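Local coordinates for foldase protein PrsA (Bacillus subtilis, PDB 4WO7) that helps secreted proteins fold outside the cell after translocation and has peptidyl-prolyl cis-trans isomerase activity, at residues 41-50 with 238-247. Sequence-based numbering, arbitrary orientation.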
loop_
_atom_site.group_PDB
_atom_site.type_symbol
_atom_site.label_atom_id
_atom_site.label_comp_id
_atom_site.label_asym_id
_atom_site.label_seq_id
_atom_site.Cartn_x
_atom_site.Cartn_y
_atom_site.Cartn_z
ATOM N N VAL A 41 6.409 9.199 21.597
ATOM C CA VAL A 41 5.689 9.236 22.855
ATOM C C VAL A 41 5.406 7.819 23.360
ATOM O O VAL A 41 5.591 7.526 24.543
ATOM C CB VAL A 41 4.397 10.055 22.688
ATOM C CG1 VAL A 41 3.443 9.845 23.842
ATOM C CG2 VAL A 41 4.741 11.530 22.526
ATOM N N GLN A 42 4.952 6.945 22.468
ATOM C CA GLN A 42 4.672 5.563 22.853
ATOM C C GLN A 42 5.915 4.792 23.315
ATOM O O GLN A 42 5.859 4.035 24.286
ATOM C CB GLN A 42 4.019 4.807 21.697
ATOM C CG GLN A 42 2.571 5.188 21.458
ATOM C CD GLN A 42 1.940 4.429 20.310
ATOM O OE1 GLN A 42 2.560 3.538 19.722
ATOM N NE2 GLN A 42 0.696 4.776 19.986
ATOM N N GLU A 43 7.039 4.984 22.636
ATOM C CA GLU A 43 8.249 4.274 23.035
ATOM C C GLU A 43 8.809 4.815 24.344
ATOM O O GLU A 43 9.497 4.096 25.061
ATOM C CB GLU A 43 9.307 4.319 21.931
ATOM C CG GLU A 43 10.040 5.636 21.750
ATOM C CD GLU A 43 10.899 5.639 20.490
ATOM O OE1 GLU A 43 10.793 4.684 19.689
ATOM O OE2 GLU A 43 11.681 6.594 20.298
ATOM N N LYS A 44 8.512 6.071 24.660
ATOM C CA LYS A 44 8.902 6.622 25.957
ATOM C C LYS A 44 8.042 6.070 27.076
ATOM O O LYS A 44 8.551 5.608 28.099
ATOM C CB LYS A 44 8.788 8.141 25.981
ATOM C CG LYS A 44 9.989 8.883 25.472
ATOM C CD LYS A 44 9.868 10.347 25.843
ATOM C CE LYS A 44 11.136 11.095 25.518
ATOM N NZ LYS A 44 11.360 11.151 24.053
ATOM N N VAL A 45 6.731 6.127 26.878
ATOM C CA VAL A 45 5.798 5.698 27.906
ATOM C C VAL A 45 5.960 4.206 28.139
ATOM O O VAL A 45 6.086 3.767 29.282
ATOM C CB VAL A 45 4.342 6.064 27.534
ATOM C CG1 VAL A 45 3.330 5.343 28.420
ATOM C CG2 VAL A 45 4.156 7.576 27.624
ATOM N N LEU A 46 5.972 3.427 27.063
ATOM C CA LEU A 46 6.094 1.977 27.195
ATOM C C LEU A 46 7.453 1.535 27.759
ATOM O O LEU A 46 7.521 0.566 28.514
ATOM C CB LEU A 46 5.847 1.291 25.851
ATOM C CG LEU A 46 4.432 1.481 25.299
ATOM C CD1 LEU A 46 4.264 0.770 23.970
ATOM C CD2 LEU A 46 3.371 1.028 26.292
ATOM N N ASP A 47 8.532 2.232 27.413
ATOM C CA ASP A 47 9.850 1.841 27.913
ATOM C C ASP A 47 9.946 2.012 29.414
ATOM O O ASP A 47 10.723 1.330 30.083
ATOM C CB ASP A 47 10.960 2.665 27.261
ATOM C CG ASP A 47 12.347 2.225 27.702
ATOM O OD1 ASP A 47 12.567 1.006 27.878
ATOM O OD2 ASP A 47 13.220 3.104 27.871
ATOM N N LYS A 48 9.143 2.923 29.941
ATOM C CA LYS A 48 9.112 3.165 31.372
ATOM C C LYS A 48 8.240 2.131 32.088
ATOM O O LYS A 48 8.518 1.754 33.228
ATOM C CB LYS A 48 8.640 4.590 31.655
ATOM C CG LYS A 48 8.666 4.957 33.121
ATOM C CD LYS A 48 8.382 6.429 33.295
ATOM C CE LYS A 48 8.513 6.847 34.742
ATOM N NZ LYS A 48 8.343 8.315 34.895
ATOM N N LYS A 49 7.185 1.680 31.414
ATOM C CA LYS A 49 6.282 0.687 31.989
ATOM C C LYS A 49 6.861 -0.710 31.849
ATOM O O LYS A 49 7.147 -1.372 32.845
ATOM C CB LYS A 49 4.909 0.765 31.319
ATOM C CG LYS A 49 3.844 -0.151 31.919
ATOM C CD LYS A 49 2.456 0.252 31.444
ATOM C CE LYS A 49 1.382 -0.572 32.134
ATOM N NZ LYS A 49 0.002 -0.174 31.731
ATOM N N TYR A 50 7.021 -1.161 30.610
ATOM C CA TYR A 50 7.562 -2.484 30.357
ATOM C C TYR A 50 9.056 -2.321 30.224
ATOM O O TYR A 50 9.529 -1.239 29.870
ATOM C CB TYR A 50 6.953 -3.092 29.104
ATOM C CG TYR A 50 5.460 -3.038 29.154
ATOM C CD1 TYR A 50 4.727 -4.016 29.805
ATOM C CD2 TYR A 50 4.783 -1.976 28.587
ATOM C CE1 TYR A 50 3.358 -3.948 29.868
ATOM C CE2 TYR A 50 3.422 -1.894 28.643
ATOM C CZ TYR A 50 2.709 -2.878 29.289
ATOM O OH TYR A 50 1.341 -2.782 29.336
ATOM N N VAL A 238 -2.302 -0.386 22.807
ATOM C CA VAL A 238 -1.308 0.606 23.205
ATOM C C VAL A 238 -1.989 1.917 23.590
ATOM O O VAL A 238 -1.564 2.593 24.525
ATOM C CB VAL A 238 -0.282 0.853 22.077
ATOM C CG1 VAL A 238 0.641 2.029 22.413
ATOM C CG2 VAL A 238 0.556 -0.393 21.857
ATOM N N GLN A 239 -3.054 2.263 22.873
ATOM C CA GLN A 239 -3.739 3.532 23.095
ATOM C C GLN A 239 -4.408 3.583 24.467
ATOM O O GLN A 239 -4.600 4.661 25.034
ATOM C CB GLN A 239 -4.775 3.772 21.991
ATOM C CG GLN A 239 -5.209 5.215 21.836
ATOM C CD GLN A 239 -4.056 6.154 21.544
ATOM O OE1 GLN A 239 -2.974 5.723 21.141
ATOM N NE2 GLN A 239 -4.283 7.447 21.745
ATOM N N LYS A 240 -4.775 2.422 25.000
ATOM C CA LYS A 240 -5.301 2.363 26.360
ATOM C C LYS A 240 -4.250 2.783 27.373
ATOM O O LYS A 240 -4.555 3.428 28.377
ATOM C CB LYS A 240 -5.778 0.963 26.704
ATOM C CG LYS A 240 -7.046 0.547 26.031
ATOM C CD LYS A 240 -7.458 -0.786 26.593
ATOM C CE LYS A 240 -8.750 -1.288 26.016
ATOM N NZ LYS A 240 -9.056 -2.591 26.649
ATOM N N VAL A 241 -3.009 2.398 27.104
ATOM C CA VAL A 241 -1.912 2.719 27.998
ATOM C C VAL A 241 -1.647 4.211 27.905
ATOM O O VAL A 241 -1.357 4.860 28.909
ATOM C CB VAL A 241 -0.627 1.939 27.646
ATOM C CG1 VAL A 241 0.477 2.264 28.633
ATOM C CG2 VAL A 241 -0.886 0.444 27.641
HETATM N N MSE A 242 -1.768 4.749 26.694
HETATM C CA MSE A 242 -1.449 6.146 26.441
HETATM C C MSE A 242 -2.447 7.099 27.103
HETATM O O MSE A 242 -2.064 8.180 27.549
HETATM C CB MSE A 242 -1.392 6.409 24.933
HETATM C CG MSE A 242 -0.249 5.696 24.206
HETATM SE SE MSE A 242 1.510 6.007 25.004
HETATM C CE MSE A 242 1.335 7.923 25.278
ATOM N N LYS A 243 -3.718 6.712 27.173
ATOM C CA LYS A 243 -4.706 7.535 27.876
ATOM C C LYS A 243 -4.426 7.585 29.373
ATOM O O LYS A 243 -4.572 8.636 29.998
ATOM C CB LYS A 243 -6.137 7.045 27.644
ATOM C CG LYS A 243 -6.749 7.464 26.319
ATOM C CD LYS A 243 -8.193 7.007 26.237
ATOM C CE LYS A 243 -8.888 7.558 25.009
ATOM N NZ LYS A 243 -10.310 7.127 24.976
ATOM N N LYS A 244 -4.029 6.453 29.948
ATOM C CA LYS A 244 -3.778 6.384 31.384
ATOM C C LYS A 244 -2.547 7.205 31.755
ATOM O O LYS A 244 -2.293 7.455 32.933
ATOM C CB LYS A 244 -3.577 4.937 31.839
ATOM C CG LYS A 244 -4.838 4.089 31.849
ATOM C CD LYS A 244 -4.626 2.793 32.634
ATOM C CE LYS A 244 -4.649 1.536 31.763
ATOM N NZ LYS A 244 -3.306 1.031 31.361
ATOM N N ALA A 245 -1.793 7.626 30.743
ATOM C CA ALA A 245 -0.628 8.480 30.938
ATOM C C ALA A 245 -1.078 9.900 30.664
ATOM O O ALA A 245 -2.038 10.104 29.918
ATOM C CB ALA A 245 0.507 8.081 29.998
ATOM N N ASP A 246 -0.401 10.885 31.244
ATOM C CA ASP A 246 -0.795 12.269 31.008
ATOM C C ASP A 246 0.082 12.852 29.910
ATOM O O ASP A 246 1.164 13.388 30.162
ATOM C CB ASP A 246 -0.713 13.123 32.285
ATOM C CG ASP A 246 0.551 12.883 33.085
ATOM O OD1 ASP A 246 1.182 11.823 32.893
ATOM O OD2 ASP A 246 0.910 13.756 33.907
ATOM N N ILE A 247 -0.425 12.743 28.685
ATOM C CA ILE A 247 0.218 13.315 27.514
ATOM C C ILE A 247 -0.376 14.674 27.235
ATOM O O ILE A 247 -1.595 14.826 27.146
ATOM C CB ILE A 247 0.046 12.463 26.247
ATOM C CG1 ILE A 247 0.207 10.971 26.551
ATOM C CG2 ILE A 247 1.042 12.913 25.190
ATOM C CD1 ILE A 247 1.524 10.605 27.196
#
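Met242, built as selenomethionine, pushes into the face of helix 21-49 between Gln42 and Val45: its SE lies 3.8 Å from Gln42 CG and equally far from Val45 CB. Bends at chi2 and chi3 (-52° and -44°) fold the side chain back and bring CE to Val45 CG2. From the loop that follows helix 231-244, Ile247 meets Val41 tip to tip, its CD1 3.9 Å from Val41 CG1, and also reaches Val45 CG2. One turn on from Gln42, Leu46 divides its branches, CD1 going to Val238 CG1 and CD2 to Val241 CG1 at 3.9 Å.

Gln42 runs at about a right angle across Val238, whose CG1 touches the amide carbon CD at 3.4 Å. Both polar ends of that amide are satisfied from outside the two segments, OE1 by Tyr90 of helix 81-101 and NE2 by Gln235, which fixes its rotation. A leucine in place of Gln42 would probably leave Tyr90 and Gln235 without their amide partners.

At the exposed margin, the extended Lys49 chain lays CD 4.0 Å from Val241 CG1, while its NZ comes near that of Lys244, a closeness of like charges that is probably unfavourable and eased by solvent. Ala97 backs Leu46 from helix 81-101, and Thr14 of the second subunit packs on Val45 and Ile247.

The two short helical segments cross at 83° with axes 10.4 Å apart and no hydrogen bond between them, so apolar side chains join them, while the Gln42 amide bonds one way to Gln235 on helix 231-244 and the other way to Tyr90 on helix 81-101.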